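Local coordinates for uncharacterized protein A6V7T0 (Pseudomonas aeruginosa, PDB 3K12) that is of unknown function but belongs to the YjgF-like family, and assembles from three copies of one small alpha/beta chain, at residues V63-N77 with T91-R105. Residues are numbered along the deposited sequence; the frame is centred on the assembly and turned at random.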
ATOM      1  N   VAL D  63      -7.611  -0.870   1.942  1.00 10.02           N
ATOM      2  CA  VAL D  63      -7.093  -2.200   2.315  1.00 10.04           C
ATOM      3  C   VAL D  63      -6.324  -2.770   1.146  1.00 10.97           C
ATOM      4  O   VAL D  63      -6.857  -2.875   0.040  1.00 11.33           O
ATOM      5  CB  VAL D  63      -8.235  -3.191   2.759  1.00 10.60           C
ATOM      6  CG1 VAL D  63      -7.620  -4.529   3.224  1.00 12.55           C
ATOM      7  CG2 VAL D  63      -9.048  -2.565   3.847  1.00 11.55           C
ATOM      8  N   ARG D  64      -5.061  -3.102   1.376  1.00 10.18           N
ATOM      9  CA  ARG D  64      -4.263  -3.830   0.408  1.00 10.09           C
ATOM     10  C   ARG D  64      -4.433  -5.289   0.724  1.00 10.26           C
ATOM     11  O   ARG D  64      -4.240  -5.720   1.864  1.00 11.79           O
ATOM     12  CB  ARG D  64      -2.790  -3.402   0.544  1.00 10.23           C
ATOM     13  CG  ARG D  64      -1.855  -4.064  -0.451  1.00 13.36           C
ATOM     14  CD  ARG D  64      -2.122  -3.606  -1.902  1.00 11.32           C
ATOM     15  NE  ARG D  64      -1.089  -4.178  -2.745  1.00 13.83           N
ATOM     16  CZ  ARG D  64      -1.233  -5.204  -3.568  1.00 13.75           C
ATOM     17  NH1 ARG D  64      -0.174  -5.662  -4.207  1.00 15.67           N
ATOM     18  NH2 ARG D  64      -2.439  -5.752  -3.789  1.00 14.76           N
ATOM     19  N   ILE D  65      -4.849  -6.065  -0.268  1.00 10.84           N
ATOM     20  CA  ILE D  65      -5.123  -7.504  -0.065  1.00 11.36           C
ATOM     21  C   ILE D  65      -4.158  -8.328  -0.886  1.00 11.89           C
ATOM     22  O   ILE D  65      -4.155  -8.240  -2.129  1.00 11.59           O
ATOM     23  CB  ILE D  65      -6.572  -7.869  -0.467  1.00 12.12           C
ATOM     24  CG1 ILE D  65      -7.555  -6.978   0.269  1.00 13.04           C
ATOM     25  CG2 ILE D  65      -6.837  -9.354  -0.165  1.00 12.68           C
ATOM     26  CD1 ILE D  65      -9.057  -7.167  -0.160  1.00 14.47           C
ATOM     27  N   LEU D  66      -3.331  -9.112  -0.203  1.00 12.67           N
ATOM     28  CA  LEU D  66      -2.347  -9.982  -0.844  1.00 13.19           C
ATOM     29  C   LEU D  66      -2.905 -11.395  -0.739  1.00 15.33           C
ATOM     30  O   LEU D  66      -3.060 -11.917   0.354  1.00 15.45           O
ATOM     31  CB  LEU D  66      -0.971  -9.841  -0.154  1.00 13.32           C
ATOM     32  CG  LEU D  66      -0.490  -8.413   0.110  1.00 13.07           C
ATOM     33  CD1 LEU D  66       0.784  -8.455   0.951  1.00 15.22           C
ATOM     34  CD2 LEU D  66      -0.207  -7.743  -1.241  1.00 15.28           C
ATOM     35  N   LEU D  67      -3.203 -11.992  -1.886  1.00 14.61           N
ATOM     36  CA  LEU D  67      -3.900 -13.273  -1.937  1.00 15.80           C
ATOM     37  C   LEU D  67      -2.928 -14.341  -2.404  1.00 16.00           C
ATOM     38  O   LEU D  67      -2.265 -14.160  -3.412  1.00 17.18           O
ATOM     39  CB  LEU D  67      -5.115 -13.150  -2.867  1.00 16.39           C
ATOM     40  CG  LEU D  67      -5.965 -14.410  -3.040  1.00 17.23           C
ATOM     41  CD1 LEU D  67      -6.740 -14.777  -1.770  1.00 16.32           C
ATOM     42  CD2 LEU D  67      -7.006 -14.112  -4.121  1.00 18.12           C
ATOM     43  N   ALA D  68      -2.828 -15.457  -1.677  1.00 16.73           N
ATOM     44  CA  ALA D  68      -1.826 -16.475  -2.022  1.00 17.55           C
ATOM     45  C   ALA D  68      -2.162 -17.303  -3.267  1.00 19.01           C
ATOM     46  O   ALA D  68      -1.251 -17.679  -4.007  1.00 19.58           O
ATOM     47  CB  ALA D  68      -1.558 -17.398  -0.824  1.00 17.81           C
ATOM     48  N   HIS D  69      -3.449 -17.580  -3.476  1.00 19.40           N
ATOM     49  CA  HIS D  69      -3.901 -18.552  -4.478  1.00 20.71           C
ATOM     50  C   HIS D  69      -5.121 -18.029  -5.206  1.00 20.18           C
ATOM     51  O   HIS D  69      -6.130 -17.662  -4.589  1.00 19.88           O
ATOM     52  CB  HIS D  69      -4.255 -19.893  -3.822  1.00 21.18           C
ATOM     53  CG  HIS D  69      -3.174 -20.464  -2.965  1.00 23.06           C
ATOM     54  ND1 HIS D  69      -1.996 -20.964  -3.481  1.00 26.46           N
ATOM     55  CD2 HIS D  69      -3.101 -20.624  -1.624  1.00 23.57           C
ATOM     56  CE1 HIS D  69      -1.238 -21.397  -2.488  1.00 26.99           C
ATOM     57  NE2 HIS D  69      -1.884 -21.202  -1.353  1.00 26.45           N
ATOM     58  N   ARG D  70      -5.041 -18.045  -6.538  1.00 21.16           N
ATOM     59  CA  ARG D  70      -6.116 -17.572  -7.406  1.00 22.15           C
ATOM     60  C   ARG D  70      -7.473 -18.208  -7.119  1.00 21.53           C
ATOM     61  O   ARG D  70      -8.501 -17.520  -7.147  1.00 22.38           O
ATOM     62  CB  ARG D  70      -5.737 -17.849  -8.862  1.00 22.77           C
ATOM     63  CG  ARG D  70      -6.834 -17.474  -9.833  1.00 25.40           C
ATOM     64  CD  ARG D  70      -6.349 -17.611 -11.254  1.00 27.68           C
ATOM     65  NE  ARG D  70      -5.376 -16.570 -11.585  1.00 28.38           N
ATOM     66  CZ  ARG D  70      -5.696 -15.296 -11.808  1.00 27.46           C
ATOM     67  NH1 ARG D  70      -6.965 -14.897 -11.714  1.00 29.92           N
ATOM     68  NH2 ARG D  70      -4.740 -14.423 -12.110  1.00 26.06           N
ATOM     69  N   GLU D  71      -7.474 -19.514  -6.835  1.00 22.66           N
ATOM     70  CA  GLU D  71      -8.720 -20.242  -6.600  1.00 24.04           C
ATOM     71  C   GLU D  71      -9.449 -19.797  -5.329  1.00 23.35           C
ATOM     72  O   GLU D  71     -10.604 -20.171  -5.115  1.00 24.66           O
ATOM     73  CB  GLU D  71      -8.508 -21.763  -6.599  1.00 25.19           C
ATOM     74  CG  GLU D  71      -7.620 -22.317  -5.513  1.00 28.63           C
ATOM     75  CD  GLU D  71      -6.138 -22.383  -5.879  1.00 32.67           C
ATOM     76  OE1 GLU D  71      -5.671 -21.692  -6.830  1.00 31.93           O
ATOM     77  OE2 GLU D  71      -5.427 -23.134  -5.168  1.00 35.94           O
ATOM     78  N   ASP D  72      -8.769 -19.001  -4.489  1.00 22.48           N
ATOM     79  CA  ASP D  72      -9.358 -18.478  -3.254  1.00 20.92           C
ATOM     80  C   ASP D  72     -10.025 -17.108  -3.404  1.00 20.07           C
ATOM     81  O   ASP D  72     -10.601 -16.572  -2.444  1.00 18.40           O
ATOM     82  CB  ASP D  72      -8.272 -18.393  -2.175  1.00 20.74           C
ATOM     83  CG  ASP D  72      -7.968 -19.741  -1.532  1.00 22.42           C
ATOM     84  OD1 ASP D  72      -8.745 -20.710  -1.748  1.00 23.35           O
ATOM     85  OD2 ASP D  72      -6.964 -19.833  -0.797  1.00 21.61           O
ATOM     86  N   TYR D  73      -9.957 -16.534  -4.596  1.00 18.67           N
ATOM     87  CA  TYR D  73     -10.466 -15.186  -4.807  1.00 18.74           C
ATOM     88  C   TYR D  73     -11.975 -15.072  -4.517  1.00 18.11           C
ATOM     89  O   TYR D  73     -12.437 -14.152  -3.809  1.00 17.71           O
ATOM     90  CB  TYR D  73     -10.113 -14.722  -6.226  1.00 18.77           C
ATOM     91  CG  TYR D  73     -10.539 -13.317  -6.574  1.00 18.62           C
ATOM     92  CD1 TYR D  73      -9.950 -12.200  -5.959  1.00 20.01           C
ATOM     93  CD2 TYR D  73     -11.496 -13.097  -7.584  1.00 20.60           C
ATOM     94  CE1 TYR D  73     -10.332 -10.896  -6.307  1.00 21.75           C
ATOM     95  CE2 TYR D  73     -11.882 -11.819  -7.927  1.00 21.49           C
ATOM     96  CZ  TYR D  73     -11.291 -10.719  -7.304  1.00 22.06           C
ATOM     97  OH  TYR D  73     -11.705  -9.463  -7.683  1.00 23.74           O
ATOM     98  N   ALA D  74     -12.762 -16.012  -5.042  1.00 17.95           N
ATOM     99  CA  ALA D  74     -14.198 -15.980  -4.785  1.00 18.09           C
ATOM    100  C   ALA D  74     -14.546 -16.084  -3.299  1.00 16.53           C
ATOM    101  O   ALA D  74     -15.447 -15.377  -2.828  1.00 17.40           O
ATOM    102  CB  ALA D  74     -14.898 -17.078  -5.590  1.00 19.30           C
ATOM    103  N   GLY D  75     -13.834 -16.935  -2.555  1.00 17.80           N
ATOM    104  CA  GLY D  75     -14.053 -17.087  -1.105  1.00 17.34           C
ATOM    105  C   GLY D  75     -13.705 -15.838  -0.316  1.00 16.90           C
ATOM    106  O   GLY D  75     -14.439 -15.444   0.603  1.00 17.68           O
ATOM    107  N   LEU D  76     -12.595 -15.202  -0.688  1.00 16.17           N
ATOM    108  CA  LEU D  76     -12.235 -13.923  -0.092  1.00 15.53           C
ATOM    109  C   LEU D  76     -13.376 -12.940  -0.266  1.00 14.85           C
ATOM    110  O   LEU D  76     -13.816 -12.273   0.682  1.00 14.41           O
ATOM    111  CB  LEU D  76     -10.978 -13.379  -0.802  1.00 15.00           C
ATOM    112  CG  LEU D  76     -10.711 -11.871  -0.649  1.00 15.11           C
ATOM    113  CD1 LEU D  76     -10.195 -11.607   0.736  1.00 16.64           C
ATOM    114  CD2 LEU D  76      -9.717 -11.358  -1.706  1.00 16.35           C
ATOM    115  N   ASN D  77     -13.877 -12.844  -1.504  1.00 14.99           N
ATOM    116  CA  ASN D  77     -14.898 -11.839  -1.770  1.00 15.16           C
ATOM    117  C   ASN D  77     -16.254 -12.151  -1.142  1.00 15.26           C
ATOM    118  O   ASN D  77     -16.991 -11.236  -0.811  1.00 16.37           O
ATOM    119  CB  ASN D  77     -15.064 -11.587  -3.266  1.00 15.48           C
ATOM    120  CG  ASN D  77     -13.845 -10.968  -3.873  1.00 17.30           C
ATOM    121  OD1 ASN D  77     -13.114 -10.200  -3.230  1.00 18.68           O
ATOM    122  ND2 ASN D  77     -13.586 -11.308  -5.123  1.00 21.76           N
ATOM    123  N   THR D  91     -11.909   1.317   0.106  1.00 10.27           N
ATOM    124  CA  THR D  91     -11.200   1.054  -1.148  1.00  9.83           C
ATOM    125  C   THR D  91     -10.259  -0.117  -0.949  1.00 11.06           C
ATOM    126  O   THR D  91      -9.759  -0.333   0.158  1.00 10.95           O
ATOM    127  CB  THR D  91     -10.430   2.294  -1.653  1.00 10.67           C
ATOM    128  OG1 THR D  91      -9.272   2.537  -0.821  1.00 11.34           O
ATOM    129  CG2 THR D  91     -11.337   3.509  -1.700  1.00 10.24           C
ATOM    130  N   ARG D  92      -9.997  -0.867  -2.008  1.00 10.72           N
ATOM    131  CA  ARG D  92      -9.172  -2.057  -1.913  1.00 10.77           C
ATOM    132  C   ARG D  92      -8.374  -2.260  -3.185  1.00 11.12           C
ATOM    133  O   ARG D  92      -8.731  -1.760  -4.248  1.00 11.69           O
ATOM    134  CB  ARG D  92      -9.986  -3.299  -1.520  1.00 12.74           C
ATOM    135  CG  ARG D  92     -11.301  -3.474  -2.242  1.00 14.50           C
ATOM    136  CD  ARG D  92     -11.896  -4.861  -2.006  1.00 14.64           C
ATOM    137  NE  ARG D  92     -11.380  -5.875  -2.918  1.00 15.91           N
ATOM    138  CZ  ARG D  92     -11.742  -7.155  -2.861  1.00 16.54           C
ATOM    139  NH1 ARG D  92     -12.595  -7.565  -1.915  1.00 16.87           N
ATOM    140  NH2 ARG D  92     -11.228  -8.035  -3.713  1.00 17.69           N
ATOM    141  N   ALA D  93      -7.311  -3.014  -3.064  1.00 11.20           N
ATOM    142  CA  ALA D  93      -6.541  -3.453  -4.230  1.00 10.66           C
ATOM    143  C   ALA D  93      -6.012  -4.835  -3.925  1.00 11.81           C
ATOM    144  O   ALA D  93      -5.305  -5.024  -2.929  1.00 12.28           O
ATOM    145  CB  ALA D  93      -5.413  -2.485  -4.545  1.00 12.03           C
ATOM    146  N   CYS D  94      -6.368  -5.799  -4.759  1.00 12.24           N
ATOM    147  CA  CYS D  94      -6.047  -7.196  -4.497  1.00 13.64           C
ATOM    148  C   CYS D  94      -5.203  -7.711  -5.624  1.00 14.37           C
ATOM    149  O   CYS D  94      -5.547  -7.493  -6.785  1.00 16.41           O
ATOM    150  CB  CYS D  94      -7.342  -8.009  -4.441  1.00 14.11           C
ATOM    151  SG  CYS D  94      -7.087  -9.825  -4.171  1.00 17.16           S
ATOM    152  N   SER D  95      -4.109  -8.375  -5.279  1.00 14.19           N
ATOM    153  CA  SER D  95      -3.276  -9.063  -6.273  1.00 15.28           C
ATOM    154  C   SER D  95      -2.721 -10.363  -5.676  1.00 15.73           C
ATOM    155  O   SER D  95      -2.858 -10.612  -4.469  1.00 15.35           O
ATOM    156  CB  SER D  95      -2.168  -8.120  -6.759  1.00 16.31           C
ATOM    157  OG  SER D  95      -1.232  -7.856  -5.710  1.00 18.71           O
ATOM    158  N   LEU D  96      -2.122 -11.206  -6.498  1.00 16.70           N
ATOM    159  CA  LEU D  96      -1.610 -12.473  -6.001  1.00 19.00           C
ATOM    160  C   LEU D  96      -0.190 -12.232  -5.523  1.00 19.64           C
ATOM    161  O   LEU D  96       0.572 -11.460  -6.141  1.00 22.39           O
ATOM    162  CB  LEU D  96      -1.662 -13.536  -7.103  1.00 19.05           C
ATOM    163  CG  LEU D  96      -3.078 -13.925  -7.558  1.00 20.80           C
ATOM    164  CD1 LEU D  96      -3.051 -14.929  -8.720  1.00 25.83           C
ATOM    165  CD2 LEU D  96      -3.933 -14.512  -6.452  1.00 23.96           C
ATOM    166  N   ALA D  97       0.156 -12.827  -4.388  1.00 18.99           N
ATOM    167  CA  ALA D  97       1.485 -12.638  -3.819  1.00 19.71           C
ATOM    168  C   ALA D  97       1.931 -13.904  -3.114  1.00 19.82           C
ATOM    169  O   ALA D  97       1.101 -14.663  -2.620  1.00 21.20           O
ATOM    170  CB  ALA D  97       1.497 -11.456  -2.856  1.00 20.22           C
ATOM    171  N   GLU D  98       3.245 -14.140  -3.100  1.00 20.68           N
ATOM    172  CA  GLU D  98       3.834 -15.151  -2.228  1.00 20.95           C
ATOM    173  C   GLU D  98       4.070 -14.552  -0.835  1.00 19.33           C
ATOM    174  O   GLU D  98       4.788 -13.560  -0.687  1.00 19.10           O
ATOM    175  CB  GLU D  98       5.143 -15.705  -2.812  1.00 22.30           C
ATOM    176  CG  GLU D  98       5.708 -16.885  -2.018  1.00 27.37           C
ATOM    177  CD  GLU D  98       6.948 -17.525  -2.675  1.00 33.80           C
ATOM    178  OE1 GLU D  98       7.352 -17.081  -3.778  1.00 35.76           O
ATOM    179  OE2 GLU D  98       7.524 -18.460  -2.068  1.00 36.01           O
ATOM    180  N   LEU D  99       3.445 -15.154   0.171  1.00 18.18           N
ATOM    181  CA  LEU D  99       3.548 -14.690   1.549  1.00 17.27           C
ATOM    182  C   LEU D  99       4.640 -15.461   2.278  1.00 18.21           C
ATOM    183  O   LEU D  99       5.107 -16.518   1.800  1.00 18.33           O
ATOM    184  CB  LEU D  99       2.193 -14.800   2.282  1.00 17.18           C
ATOM    185  CG  LEU D  99       1.048 -14.191   1.453  1.00 15.81           C
ATOM    186  CD1 LEU D  99      -0.271 -14.406   2.142  1.00 16.10           C
ATOM    187  CD2 LEU D  99       1.261 -12.690   1.200  1.00 17.39           C
ATOM    188  N   ILE D 100       5.059 -14.936   3.422  1.00 17.74           N
ATOM    189  CA  ILE D 100       6.209 -15.519   4.100  1.00 18.94           C
ATOM    190  C   ILE D 100       5.908 -16.937   4.609  1.00 18.77           C
ATOM    191  O   ILE D 100       6.740 -17.843   4.449  1.00 20.28           O
ATOM    192  CB  ILE D 100       6.726 -14.607   5.231  1.00 19.26           C
ATOM    193  CG1 ILE D 100       7.242 -13.266   4.687  1.00 20.46           C
ATOM    194  CG2 ILE D 100       7.859 -15.276   5.992  1.00 20.97           C
ATOM    195  CD1 ILE D 100       8.296 -13.356   3.605  1.00 23.89           C
ATOM    196  N   ASP D 101       4.731 -17.142   5.184  1.00 19.15           N
ATOM    197  CA  ASP D 101       4.336 -18.468   5.676  1.00 20.30           C
ATOM    198  C   ASP D 101       3.429 -19.093   4.625  1.00 20.51           C
ATOM    199  O   ASP D 101       2.409 -18.512   4.261  1.00 19.34           O
ATOM    200  CB  ASP D 101       3.589 -18.331   6.999  1.00 20.28           C
ATOM    201  CG  ASP D 101       3.379 -19.654   7.703  1.00 22.65           C
ATOM    202  OD1 ASP D 101       2.986 -20.631   7.044  1.00 22.71           O
ATOM    203  OD2 ASP D 101       3.588 -19.700   8.926  1.00 26.11           O
ATOM    204  N   PRO D 102       3.792 -20.279   4.113  1.00 21.44           N
ATOM    205  CA  PRO D 102       3.014 -20.897   3.034  1.00 21.85           C
ATOM    206  C   PRO D 102       1.589 -21.275   3.446  1.00 21.56           C
ATOM    207  O   PRO D 102       0.751 -21.524   2.578  1.00 23.42           O
ATOM    208  CB  PRO D 102       3.835 -22.156   2.679  1.00 22.21           C
ATOM    209  CG  PRO D 102       5.234 -21.805   3.125  1.00 24.33           C
ATOM    210  CD  PRO D 102       5.009 -21.055   4.417  1.00 21.69           C
ATOM    211  N   ARG D 103       1.308 -21.288   4.749  1.00 20.84           N
ATOM    212  CA  ARG D 103      -0.024 -21.606   5.247  1.00 20.78           C
ATOM    213  C   ARG D 103      -1.000 -20.427   5.121  1.00 19.95           C
ATOM    214  O   ARG D 103      -2.201 -20.629   5.146  1.00 20.88           O
ATOM    215  CB  ARG D 103      -0.001 -22.045   6.716  1.00 21.17           C
ATOM    216  CG  ARG D 103       0.694 -23.383   7.001  1.00 22.87           C
ATOM    217  CD  ARG D 103       0.842 -23.611   8.529  1.00 25.09           C
ATOM    218  NE  ARG D 103       1.549 -22.503   9.181  1.00 26.77           N
ATOM    219  CZ  ARG D 103       1.497 -22.201  10.476  1.00 27.18           C
ATOM    220  NH1 ARG D 103       0.765 -22.922  11.326  1.00 27.43           N
ATOM    221  NH2 ARG D 103       2.183 -21.157  10.926  1.00 27.01           N
ATOM    222  N   TRP D 104      -0.475 -19.202   5.017  1.00 19.44           N
ATOM    223  CA  TRP D 104      -1.317 -18.017   4.939  1.00 18.90           C
ATOM    224  C   TRP D 104      -1.952 -17.915   3.564  1.00 18.26           C
ATOM    225  O   TRP D 104      -1.241 -17.967   2.561  1.00 19.92           O
ATOM    226  CB  TRP D 104      -0.451 -16.777   5.139  1.00 18.47           C
ATOM    227  CG  TRP D 104       0.175 -16.685   6.508  1.00 18.41           C
ATOM    228  CD1 TRP D 104      -0.202 -17.356   7.646  1.00 19.86           C
ATOM    229  CD2 TRP D 104       1.274 -15.856   6.874  1.00 19.55           C
ATOM    230  NE1 TRP D 104       0.611 -16.991   8.700  1.00 19.35           N
ATOM    231  CE2 TRP D 104       1.524 -16.069   8.250  1.00 18.65           C
ATOM    232  CE3 TRP D 104       2.073 -14.946   6.176  1.00 19.35           C
ATOM    233  CZ2 TRP D 104       2.544 -15.402   8.933  1.00 20.71           C
ATOM    234  CZ3 TRP D 104       3.099 -14.287   6.863  1.00 19.19           C
ATOM    235  CH2 TRP D 104       3.324 -14.528   8.214  1.00 19.80           C
ATOM    236  N   ARG D 105      -3.274 -17.761   3.511  1.00 17.73           N
ATOM    237  CA  ARG D 105      -3.961 -17.691   2.225  1.00 17.22           C
ATOM    238  C   ARG D 105      -4.169 -16.233   1.837  1.00 16.80           C
ATOM    239  O   ARG D 105      -4.439 -15.940   0.667  1.00 17.01           O
ATOM    240  CB  ARG D 105      -5.321 -18.417   2.275  1.00 17.68           C
ATOM    241  CG  ARG D 105      -5.183 -19.938   2.413  1.00 19.05           C
ATOM    242  CD  ARG D 105      -6.534 -20.642   2.499  1.00 20.58           C
ATOM    243  NE  ARG D 105      -6.298 -22.093   2.536  1.00 22.83           N
ATOM    244  CZ  ARG D 105      -6.071 -22.862   1.474  1.00 24.24           C
ATOM    245  NH1 ARG D 105      -6.104 -22.374   0.238  1.00 25.45           N
ATOM    246  NH2 ARG D 105      -5.823 -24.159   1.646  1.00 26.30           N
TER
HETATM  247  O   HOH W   1       1.253 -18.027  -3.159  1.00 29.96           O
HETATM  248  O   HOH W   2      -5.045 -17.807  -1.182  1.00 22.50           O
HETATM  249  O   HOH W   3      -1.878 -21.126   1.498  1.00 37.83           O
HETATM  250  O   HOH W   4     -10.245  -7.659  -6.318  1.00 28.44           O
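Ile-65 and Cys-94 pair at the middle of two parallel strands, 63-67 and 91-96, which run 18° apart and are laced together by six backbone bonds, from Val-63 N to Thr-91 O at one end to Ala-97 N and Leu-67 O at the other. The tight part lies on the face turned to helix 73-83. Cys-94 SG sits there 3.9 Å from Leu-76 CD2 and meets the edge of the Tyr-73 ring, 4.0 Å from CE1, while Leu-67 and Leu-96 lie side by side. Next to this apolar patch, Asn-77 OD1 is gripped end-on by Arg-92, at 2.9 Å from NH2 and 3.0 Å from NH1. Ile-65 CD1 rests over the centre of that guanidinium, 3.7 Å above its plane, and Trp-80 adds a cation-pi contact. On the opposite face Arg-64, its chain bent at chi2 (68°), reaches across the neighbouring strand: NH1 and NH2 both bind Ser-95 OG, and NH2 also reaches Ala-93 O. That carbonyl takes Ile-65 N on the other side of its plane, and Leu-66 CD2 lies over the guanidinium.

Past the strand ends the contact becomes looser and wetter. Ala-68 N still binds Arg-105 O, and the extended Arg-105 side chain brings NH1 2.9 Å from Asp-72 OD2 in a salt bridge using the syn lone pair of that oxygen; a water links Asp-72 OD2 with Arg-105 O, and another bridges His-69 NE2 and Pro-102 O. Arg-70 crosses Leu-96 but hydrogen-bonds Ile-100 O and Leu-99 O of the second subunit. Together the segments join the elements of a beta-alpha-beta unit, with helix 35-52 touching Leu-67 and Leu-76, and with strand 60-67 set between 106-113 and strand 91-96, outermost in this chain, where Arg-92 and Leu-96 make backbone hydrogen bonds to the second subunit.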